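Local coordinates for protein cytosol aminopeptidase (Coxiella burnetii, PDB 3IJ3) that probably removes amino acids from the N-termini of peptides as a manganese-dependent metalloaminopeptidase of the M17 family, at residues 399-411 with 423-437. Residues are numbered along the deposited sequence; the frame is centred on the assembly and turned at random.
Sequences RLPLFQPYRNYLK and NRMAGAITAALFLQH. With EDO (1,2-ethanediol), chain I.
Arg-407 lays its guanidinium flat on the imidazole of His-437, centres 3.8 Å apart and planes 19° from parallel, with His-437 NE2 over the middle of the guanidinium. A bend at chi3 (60°) folds the arginine over the ring. His-437 ND1 donates back to Leu-433 O one helical turn earlier, and this bond and the stack set the ring's orientation; NE2 shares a hydrogen bond with O2 of an ethanediol, probably a crystallisation additive. One water accepts a hydrogen bond from Arg-407 NH1 and donates to Leu-433 O and Gln-436 OE1. That same OE1 accepts from Gln-404 NE2 (2.9 Å, 163° at the hydrogen), the two amide planes nearly perpendicular; Gln-404 NE2 also donates to Leu-402 O. Alongside these polar contacts Leu-433 CD1 lies 3.5 Å from Tyr-406 CB and against Phe-403 O, Leu-410 CD1 rests against Phe-434 CA, and Leu-402 CD2 meets Ala-432 CB. Tyr-406 OH is hydrogen-bonded to Leu-368 O and Asn-371 N of a second subunit. The 3-10 turn 404-409 thus covers one flank of helix 427-436; the helix also packs on helix 335-347 and strand 445-454 of the catalytic domain, and both segments touch strand 374-377.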
ATOM      1  N   ARG A 399     -22.015 -25.669  -3.442  1.00 11.80           N
ATOM      2  CA  ARG A 399     -20.846 -26.536  -3.571  1.00 12.52           C
ATOM      3  C   ARG A 399     -19.724 -25.891  -4.404  1.00 13.16           C
ATOM      4  O   ARG A 399     -19.987 -25.295  -5.476  1.00 13.24           O
ATOM      5  CB  ARG A 399     -21.236 -27.854  -4.223  1.00 13.08           C
ATOM      6  CG  ARG A 399     -20.138 -28.922  -4.119  1.00 15.38           C
ATOM      7  CD  ARG A 399     -20.441 -30.181  -4.934  1.00 16.74           C
ATOM      8  NE  ARG A 399     -19.497 -31.249  -4.620  1.00 15.45           N
ATOM      9  CZ  ARG A 399     -19.530 -32.454  -5.184  1.00 14.99           C
ATOM     10  NH1 ARG A 399     -20.452 -32.740  -6.088  1.00 15.59           N
ATOM     11  NH2 ARG A 399     -18.631 -33.372  -4.838  1.00 18.81           N
ATOM     12  N   LEU A 400     -18.496 -26.018  -3.895  1.00 13.34           N
ATOM     13  CA  LEU A 400     -17.284 -25.618  -4.609  1.00 12.45           C
ATOM     14  C   LEU A 400     -16.488 -26.910  -4.830  1.00 13.74           C
ATOM     15  O   LEU A 400     -16.658 -27.878  -4.098  1.00 14.03           O
ATOM     16  CB  LEU A 400     -16.484 -24.552  -3.866  1.00 14.42           C
ATOM     17  CG  LEU A 400     -17.153 -23.166  -3.804  1.00 12.81           C
ATOM     18  CD1 LEU A 400     -16.220 -22.193  -3.026  1.00 12.49           C
ATOM     19  CD2 LEU A 400     -17.466 -22.608  -5.173  1.00 16.54           C
ATOM     20  N   PRO A 401     -15.605 -26.918  -5.827  1.00 13.57           N
ATOM     21  CA  PRO A 401     -14.923 -28.158  -6.184  1.00 14.79           C
ATOM     22  C   PRO A 401     -13.586 -28.474  -5.543  1.00 14.61           C
ATOM     23  O   PRO A 401     -12.779 -27.569  -5.268  1.00 14.24           O
ATOM     24  CB  PRO A 401     -14.677 -27.956  -7.688  1.00 15.92           C
ATOM     25  CG  PRO A 401     -14.375 -26.466  -7.781  1.00 16.05           C
ATOM     26  CD  PRO A 401     -15.337 -25.833  -6.808  1.00 14.44           C
ATOM     27  N   LEU A 402     -13.338 -29.768  -5.333  1.00 14.15           N
ATOM     28  CA  LEU A 402     -12.019 -30.243  -4.912  1.00 13.80           C
ATOM     29  C   LEU A 402     -11.324 -30.493  -6.268  1.00 15.45           C
ATOM     30  O   LEU A 402     -11.220 -31.644  -6.744  1.00 14.71           O
ATOM     31  CB  LEU A 402     -12.136 -31.492  -4.033  1.00 15.49           C
ATOM     32  CG  LEU A 402     -12.675 -31.303  -2.629  1.00 16.56           C
ATOM     33  CD1 LEU A 402     -13.128 -32.616  -1.991  1.00 18.18           C
ATOM     34  CD2 LEU A 402     -11.654 -30.596  -1.740  1.00 15.33           C
ATOM     35  N   PHE A 403     -10.923 -29.389  -6.927  1.00 15.18           N
ATOM     36  CA  PHE A 403     -10.353 -29.413  -8.277  1.00 14.05           C
ATOM     37  C   PHE A 403      -8.914 -29.913  -8.213  1.00 15.44           C
ATOM     38  O   PHE A 403      -8.006 -29.174  -7.873  1.00 13.86           O
ATOM     39  CB  PHE A 403     -10.470 -28.042  -8.910  1.00 14.43           C
ATOM     40  CG  PHE A 403     -10.188 -28.018 -10.367  1.00 14.54           C
ATOM     41  CD1 PHE A 403     -10.984 -28.730 -11.250  1.00 18.28           C
ATOM     42  CD2 PHE A 403      -9.157 -27.250 -10.887  1.00 12.72           C
ATOM     43  CE1 PHE A 403     -10.734 -28.705 -12.605  1.00 17.67           C
ATOM     44  CE2 PHE A 403      -8.906 -27.223 -12.249  1.00 14.75           C
ATOM     45  CZ  PHE A 403      -9.684 -27.946 -13.105  1.00 16.27           C
ATOM     46  N   GLN A 404      -8.738 -31.171  -8.589  1.00 15.21           N
ATOM     47  CA  GLN A 404      -7.464 -31.871  -8.394  1.00 15.57           C
ATOM     48  C   GLN A 404      -6.222 -31.240  -9.033  1.00 16.67           C
ATOM     49  O   GLN A 404      -5.168 -31.311  -8.422  1.00 16.05           O
ATOM     50  CB  GLN A 404      -7.601 -33.360  -8.739  1.00 17.42           C
ATOM     51  CG  GLN A 404      -8.686 -34.073  -7.888  1.00 19.48           C
ATOM     52  CD  GLN A 404      -8.321 -34.129  -6.416  1.00 21.30           C
ATOM     53  OE1 GLN A 404      -7.300 -34.704  -6.050  1.00 25.07           O
ATOM     54  NE2 GLN A 404      -9.163 -33.559  -5.567  1.00 15.89           N
ATOM     55  N   PRO A 405      -6.341 -30.613 -10.231  1.00 15.12           N
ATOM     56  CA  PRO A 405      -5.135 -29.983 -10.791  1.00 16.63           C
ATOM     57  C   PRO A 405      -4.515 -28.921  -9.904  1.00 16.32           C
ATOM     58  O   PRO A 405      -3.290 -28.674  -9.982  1.00 17.93           O
ATOM     59  CB  PRO A 405      -5.638 -29.388 -12.131  1.00 16.68           C
ATOM     60  CG  PRO A 405      -6.779 -30.302 -12.516  1.00 17.92           C
ATOM     61  CD  PRO A 405      -7.459 -30.570 -11.192  1.00 14.64           C
ATOM     62  N   TYR A 406      -5.307 -28.299  -9.039  1.00 13.77           N
ATOM     63  CA  TYR A 406      -4.762 -27.277  -8.148  1.00 13.85           C
ATOM     64  C   TYR A 406      -3.919 -27.827  -6.977  1.00 14.85           C
ATOM     65  O   TYR A 406      -3.342 -27.051  -6.225  1.00 15.83           O
ATOM     66  CB  TYR A 406      -5.834 -26.340  -7.635  1.00 14.63           C
ATOM     67  CG  TYR A 406      -6.557 -25.546  -8.700  1.00 12.79           C
ATOM     68  CD1 TYR A 406      -6.009 -25.320  -9.956  1.00 15.65           C
ATOM     69  CD2 TYR A 406      -7.752 -24.865  -8.374  1.00 13.05           C
ATOM     70  CE1 TYR A 406      -6.673 -24.536 -10.905  1.00 14.93           C
ATOM     71  CE2 TYR A 406      -8.397 -24.072  -9.305  1.00 12.42           C
ATOM     72  CZ  TYR A 406      -7.869 -23.911 -10.551  1.00 15.27           C
ATOM     73  OH  TYR A 406      -8.514 -23.141 -11.477  1.00 14.84           O
ATOM     74  N   ARG A 407      -3.859 -29.145  -6.817  1.00 16.75           N
ATOM     75  CA  ARG A 407      -2.973 -29.722  -5.806  1.00 18.27           C
ATOM     76  C   ARG A 407      -1.546 -29.270  -6.075  1.00 19.01           C
ATOM     77  O   ARG A 407      -0.754 -29.167  -5.145  1.00 18.04           O
ATOM     78  CB  ARG A 407      -3.073 -31.241  -5.780  1.00 17.46           C
ATOM     79  CG  ARG A 407      -4.347 -31.726  -5.087  1.00 20.17           C
ATOM     80  CD  ARG A 407      -4.568 -33.217  -5.279  1.00 25.86           C
ATOM     81  NE  ARG A 407      -3.493 -34.062  -4.758  1.00 29.55           N
ATOM     82  CZ  ARG A 407      -3.547 -34.824  -3.649  1.00 34.63           C
ATOM     83  NH1 ARG A 407      -4.638 -34.887  -2.870  1.00 33.93           N
ATOM     84  NH2 ARG A 407      -2.486 -35.562  -3.321  1.00 35.28           N
ATOM     85  N   ASN A 408      -1.222 -29.002  -7.351  1.00 18.88           N
ATOM     86  CA  ASN A 408       0.108 -28.522  -7.732  1.00 19.71           C
ATOM     87  C   ASN A 408       0.479 -27.202  -7.053  1.00 18.26           C
ATOM     88  O   ASN A 408       1.654 -26.917  -6.863  1.00 19.27           O
ATOM     89  CB  ASN A 408       0.236 -28.389  -9.275  1.00 20.86           C
ATOM     90  CG  ASN A 408       0.370 -29.734  -9.987  1.00 29.74           C
ATOM     91  OD1 ASN A 408       0.729 -30.755  -9.383  1.00 39.09           O
ATOM     92  ND2 ASN A 408       0.109 -29.734 -11.297  1.00 38.88           N
ATOM     93  N   TYR A 409      -0.525 -26.387  -6.691  0.60 16.98           N
ATOM     94  CA  TYR A 409      -0.288 -25.112  -5.990  0.60 16.36           C
ATOM     95  C   TYR A 409       0.260 -25.306  -4.580  0.60 16.23           C
ATOM     96  O   TYR A 409       0.849 -24.365  -4.004  0.60 15.58           O
ATOM     97  CB  TYR A 409      -1.564 -24.246  -5.840  0.60 16.29           C
ATOM     98  CG  TYR A 409      -2.140 -23.649  -7.110  0.60 20.09           C
ATOM     99  CD1 TYR A 409      -1.310 -23.160  -8.119  0.60 22.02           C
ATOM    100  CD2 TYR A 409      -3.514 -23.436  -7.238  0.60 19.51           C
ATOM    101  CE1 TYR A 409      -1.843 -22.586  -9.281  0.60 25.35           C
ATOM    102  CE2 TYR A 409      -4.044 -22.865  -8.391  0.60 19.52           C
ATOM    103  CZ  TYR A 409      -3.214 -22.438  -9.395  0.60 21.57           C
ATOM    104  OH  TYR A 409      -3.735 -21.862 -10.530  0.60 26.46           O
ATOM    105  N   LEU A 410       0.092 -26.518  -4.048  1.00 14.71           N
ATOM    106  CA  LEU A 410       0.517 -26.855  -2.680  1.00 14.30           C
ATOM    107  C   LEU A 410       1.881 -27.593  -2.694  1.00 14.65           C
ATOM    108  O   LEU A 410       2.311 -28.158  -1.689  1.00 15.62           O
ATOM    109  CB  LEU A 410      -0.568 -27.676  -1.981  1.00 14.89           C
ATOM    110  CG  LEU A 410      -1.837 -26.886  -1.711  1.00 13.84           C
ATOM    111  CD1 LEU A 410      -2.932 -27.809  -1.137  1.00 17.21           C
ATOM    112  CD2 LEU A 410      -1.535 -25.727  -0.768  1.00 17.36           C
ATOM    113  N   LYS A 411       2.559 -27.580  -3.835  1.00 15.83           N
ATOM    114  CA  LYS A 411       3.865 -28.266  -3.963  1.00 17.52           C
ATOM    115  C   LYS A 411       4.943 -27.572  -3.116  1.00 16.24           C
ATOM    116  O   LYS A 411       5.014 -26.344  -3.092  1.00 16.39           O
ATOM    117  CB  LYS A 411       4.318 -28.283  -5.435  1.00 20.14           C
ATOM    118  CG  LYS A 411       5.790 -28.676  -5.647  1.00 26.17           C
ATOM    119  CD  LYS A 411       6.188 -28.737  -7.121  1.00 33.74           C
ATOM    120  CE  LYS A 411       7.719 -28.863  -7.278  1.00 37.31           C
ATOM    121  NZ  LYS A 411       8.273 -29.973  -6.433  1.00 42.95           N
ATOM    122  N   ASN A 423      -0.344 -18.284  -5.468  1.00 46.81           N
ATOM    123  CA  ASN A 423      -1.062 -17.130  -5.989  1.00 45.11           C
ATOM    124  C   ASN A 423      -2.184 -16.694  -5.061  1.00 45.63           C
ATOM    125  O   ASN A 423      -2.445 -17.335  -4.052  1.00 45.99           O
ATOM    126  CB  ASN A 423      -1.636 -17.542  -7.336  1.00 45.01           C
ATOM    127  CG  ASN A 423      -2.560 -18.772  -7.224  1.00 45.20           C
ATOM    128  OD1 ASN A 423      -3.502 -18.774  -6.431  1.00 36.48           O
ATOM    129  ND2 ASN A 423      -2.296 -19.803  -8.033  1.00 48.29           N
ATOM    130  N   ARG A 424      -2.867 -15.616  -5.433  1.00 44.62           N
ATOM    131  CA  ARG A 424      -3.986 -15.083  -4.658  1.00 44.46           C
ATOM    132  C   ARG A 424      -5.357 -15.509  -5.247  1.00 42.38           C
ATOM    133  O   ARG A 424      -6.399 -14.885  -4.958  1.00 43.09           O
ATOM    134  CB  ARG A 424      -3.899 -13.553  -4.614  1.00 45.52           C
ATOM    135  CG  ARG A 424      -2.648 -12.994  -3.944  1.00 49.16           C
ATOM    136  CD  ARG A 424      -2.675 -11.471  -3.967  1.00 54.63           C
ATOM    137  NE  ARG A 424      -1.584 -10.877  -3.195  1.00 60.04           N
ATOM    138  CZ  ARG A 424      -1.406  -9.564  -3.013  1.00 63.96           C
ATOM    139  NH1 ARG A 424      -2.248  -8.678  -3.548  1.00 64.31           N
ATOM    140  NH2 ARG A 424      -0.375  -9.132  -2.286  1.00 65.40           N
ATOM    141  N   MET A 425      -5.350 -16.563  -6.066  1.00 39.04           N
ATOM    142  CA  MET A 425      -6.572 -17.085  -6.696  1.00 37.01           C
ATOM    143  C   MET A 425      -6.915 -18.438  -6.090  1.00 35.21           C
ATOM    144  O   MET A 425      -6.031 -19.140  -5.591  1.00 32.63           O
ATOM    145  CB  MET A 425      -6.359 -17.320  -8.189  1.00 34.78           C
ATOM    146  CG  MET A 425      -5.879 -16.119  -8.970  1.00 37.70           C
ATOM    147  SD  MET A 425      -5.491 -16.597 -10.673  1.00 36.99           S
ATOM    148  CE  MET A 425      -3.985 -17.558 -10.484  1.00 34.48           C
ATOM    149  N   ALA A 426      -8.202 -18.794  -6.154  1.00 32.80           N
ATOM    150  CA  ALA A 426      -8.661 -20.098  -5.697  1.00 29.94           C
ATOM    151  C   ALA A 426      -8.412 -20.375  -4.224  1.00 29.52           C
ATOM    152  O   ALA A 426      -8.108 -21.516  -3.867  1.00 28.58           O
ATOM    153  CB  ALA A 426      -7.957 -21.173  -6.496  1.00 31.55           C
ATOM    154  N   GLY A 427      -8.524 -19.359  -3.395  1.00 25.02           N
ATOM    155  CA  GLY A 427      -8.231 -19.474  -1.970  1.00 27.06           C
ATOM    156  C   GLY A 427      -8.956 -20.562  -1.231  1.00 25.04           C
ATOM    157  O   GLY A 427      -8.332 -21.348  -0.517  1.00 23.46           O
ATOM    158  N   ALA A 428     -10.282 -20.588  -1.431  1.00 26.76           N
ATOM    159  CA  ALA A 428     -11.191 -21.574  -0.805  1.00 25.41           C
ATOM    160  C   ALA A 428     -10.890 -22.961  -1.278  1.00 25.52           C
ATOM    161  O   ALA A 428     -10.773 -23.908  -0.435  1.00 24.61           O
ATOM    162  CB  ALA A 428     -12.621 -21.237  -1.095  1.00 28.37           C
ATOM    163  N   ILE A 429     -10.685 -23.103  -2.600  1.00 21.80           N
ATOM    164  CA  ILE A 429     -10.427 -24.437  -3.118  1.00 21.34           C
ATOM    165  C   ILE A 429      -9.133 -24.920  -2.526  1.00 23.79           C
ATOM    166  O   ILE A 429      -9.013 -26.075  -2.123  1.00 21.17           O
ATOM    167  CB  ILE A 429     -10.355 -24.457  -4.629  1.00 20.18           C
ATOM    168  CG1 ILE A 429     -11.749 -24.141  -5.183  1.00 20.92           C
ATOM    169  CG2 ILE A 429      -9.859 -25.843  -5.160  1.00 18.84           C
ATOM    170  CD1 ILE A 429     -11.758 -23.849  -6.681  1.00 20.63           C
ATOM    171  N   THR A 430      -8.149 -24.019  -2.467  1.00 24.51           N
ATOM    172  CA  THR A 430      -6.841 -24.375  -1.955  1.00 25.56           C
ATOM    173  C   THR A 430      -6.906 -24.964  -0.525  1.00 23.62           C
ATOM    174  O   THR A 430      -6.305 -26.018  -0.261  1.00 24.36           O
ATOM    175  CB  THR A 430      -5.857 -23.122  -2.069  1.00 24.49           C
ATOM    176  OG1 THR A 430      -5.777 -22.716  -3.441  1.00 32.43           O
ATOM    177  CG2 THR A 430      -4.452 -23.516  -1.580  1.00 30.97           C
ATOM    178  N   ALA A 431      -7.637 -24.330   0.391  1.00 23.61           N
ATOM    179  CA  ALA A 431      -7.755 -24.812   1.765  1.00 22.59           C
ATOM    180  C   ALA A 431      -8.391 -26.203   1.865  1.00 22.91           C
ATOM    181  O   ALA A 431      -7.949 -27.083   2.627  1.00 20.07           O
ATOM    182  CB  ALA A 431      -8.518 -23.831   2.621  1.00 24.60           C
ATOM    183  N   ALA A 432      -9.459 -26.382   1.099  1.00 21.79           N
ATOM    184  CA  ALA A 432     -10.176 -27.632   1.052  1.00 20.68           C
ATOM    185  C   ALA A 432      -9.297 -28.733   0.476  1.00 17.26           C
ATOM    186  O   ALA A 432      -9.324 -29.867   0.981  1.00 16.45           O
ATOM    187  CB  ALA A 432     -11.484 -27.462   0.215  1.00 19.87           C
ATOM    188  N   LEU A 433      -8.522 -28.426  -0.568  1.00 17.34           N
ATOM    189  CA  LEU A 433      -7.620 -29.443  -1.172  1.00 16.92           C
ATOM    190  C   LEU A 433      -6.534 -29.814  -0.193  1.00 15.92           C
ATOM    191  O   LEU A 433      -6.065 -30.947  -0.174  1.00 16.54           O
ATOM    192  CB  LEU A 433      -6.928 -28.982  -2.469  1.00 17.47           C
ATOM    193  CG  LEU A 433      -7.672 -28.914  -3.768  1.00 19.80           C
ATOM    194  CD1 LEU A 433      -6.777 -28.213  -4.834  1.00 16.99           C
ATOM    195  CD2 LEU A 433      -8.149 -30.296  -4.225  1.00 15.49           C
ATOM    196  N   PHE A 434      -6.094 -28.841   0.601  1.00 14.54           N
ATOM    197  CA  PHE A 434      -5.097 -29.118   1.624  1.00 14.42           C
ATOM    198  C   PHE A 434      -5.653 -30.190   2.601  1.00 14.32           C
ATOM    199  O   PHE A 434      -5.041 -31.216   2.840  1.00 15.41           O
ATOM    200  CB  PHE A 434      -4.744 -27.843   2.397  1.00 13.31           C
ATOM    201  CG  PHE A 434      -3.772 -28.085   3.517  1.00 14.19           C
ATOM    202  CD1 PHE A 434      -2.384 -28.021   3.292  1.00 14.75           C
ATOM    203  CD2 PHE A 434      -4.224 -28.416   4.768  1.00 13.23           C
ATOM    204  CE1 PHE A 434      -1.479 -28.268   4.333  1.00 16.90           C
ATOM    205  CE2 PHE A 434      -3.334 -28.668   5.813  1.00 13.99           C
ATOM    206  CZ  PHE A 434      -1.949 -28.596   5.597  1.00 14.08           C
ATOM    207  N   LEU A 435      -6.829 -29.932   3.139  1.00 13.55           N
ATOM    208  CA  LEU A 435      -7.463 -30.836   4.080  1.00 14.87           C
ATOM    209  C   LEU A 435      -7.708 -32.231   3.494  1.00 14.10           C
ATOM    210  O   LEU A 435      -7.612 -33.233   4.207  1.00 14.63           O
ATOM    211  CB  LEU A 435      -8.767 -30.231   4.608  1.00 15.39           C
ATOM    212  CG  LEU A 435      -8.631 -28.960   5.484  1.00 18.44           C
ATOM    213  CD1 LEU A 435     -10.008 -28.340   5.719  1.00 19.93           C
ATOM    214  CD2 LEU A 435      -7.966 -29.304   6.774  1.00 22.64           C
ATOM    215  N   GLN A 436      -8.003 -32.300   2.193  1.00 12.24           N
ATOM    216  CA  GLN A 436      -8.255 -33.557   1.544  1.00 13.72           C
ATOM    217  C   GLN A 436      -7.050 -34.487   1.632  1.00 14.65           C
ATOM    218  O   GLN A 436      -7.212 -35.692   1.574  1.00 15.49           O
ATOM    219  CB  GLN A 436      -8.660 -33.356   0.087  1.00 14.04           C
ATOM    220  CG  GLN A 436      -9.082 -34.627  -0.601  1.00 15.99           C
ATOM    221  CD  GLN A 436      -9.594 -34.393  -1.998  1.00 17.92           C
ATOM    222  OE1 GLN A 436      -9.156 -33.459  -2.694  1.00 18.38           O
ATOM    223  NE2 GLN A 436     -10.502 -35.252  -2.439  1.00 18.41           N
ATOM    224  N   HIS A 437      -5.851 -33.935   1.750  1.00 15.53           N
ATOM    225  CA  HIS A 437      -4.645 -34.793   1.888  1.00 15.82           C
ATOM    226  C   HIS A 437      -4.692 -35.640   3.147  1.00 17.08           C
ATOM    227  O   HIS A 437      -3.979 -36.651   3.231  1.00 17.65           O
ATOM    228  CB  HIS A 437      -3.367 -33.960   1.925  1.00 16.95           C
ATOM    229  CG  HIS A 437      -2.959 -33.423   0.592  1.00 18.85           C
ATOM    230  ND1 HIS A 437      -3.581 -32.348   0.002  1.00 20.72           N
ATOM    231  CD2 HIS A 437      -1.979 -33.803  -0.261  1.00 25.68           C
ATOM    232  CE1 HIS A 437      -3.004 -32.088  -1.159  1.00 21.07           C
ATOM    233  NE2 HIS A 437      -2.031 -32.955  -1.344  1.00 24.48           N
TER
HETATM  234  C1  EDO I 466       1.581 -31.319  -3.923  0.70 39.20           C
HETATM  235  O1  EDO I 466       1.627 -32.302  -4.960  0.70 41.83           O
HETATM  236  C2  EDO I 466       0.383 -31.551  -3.015  0.70 38.38           C
HETATM  237  O2  EDO I 466      -0.173 -32.860  -3.203  0.70 37.10           O
HETATM  238  O   HOH W   1      -6.312 -32.762  -2.386  1.00 21.24           O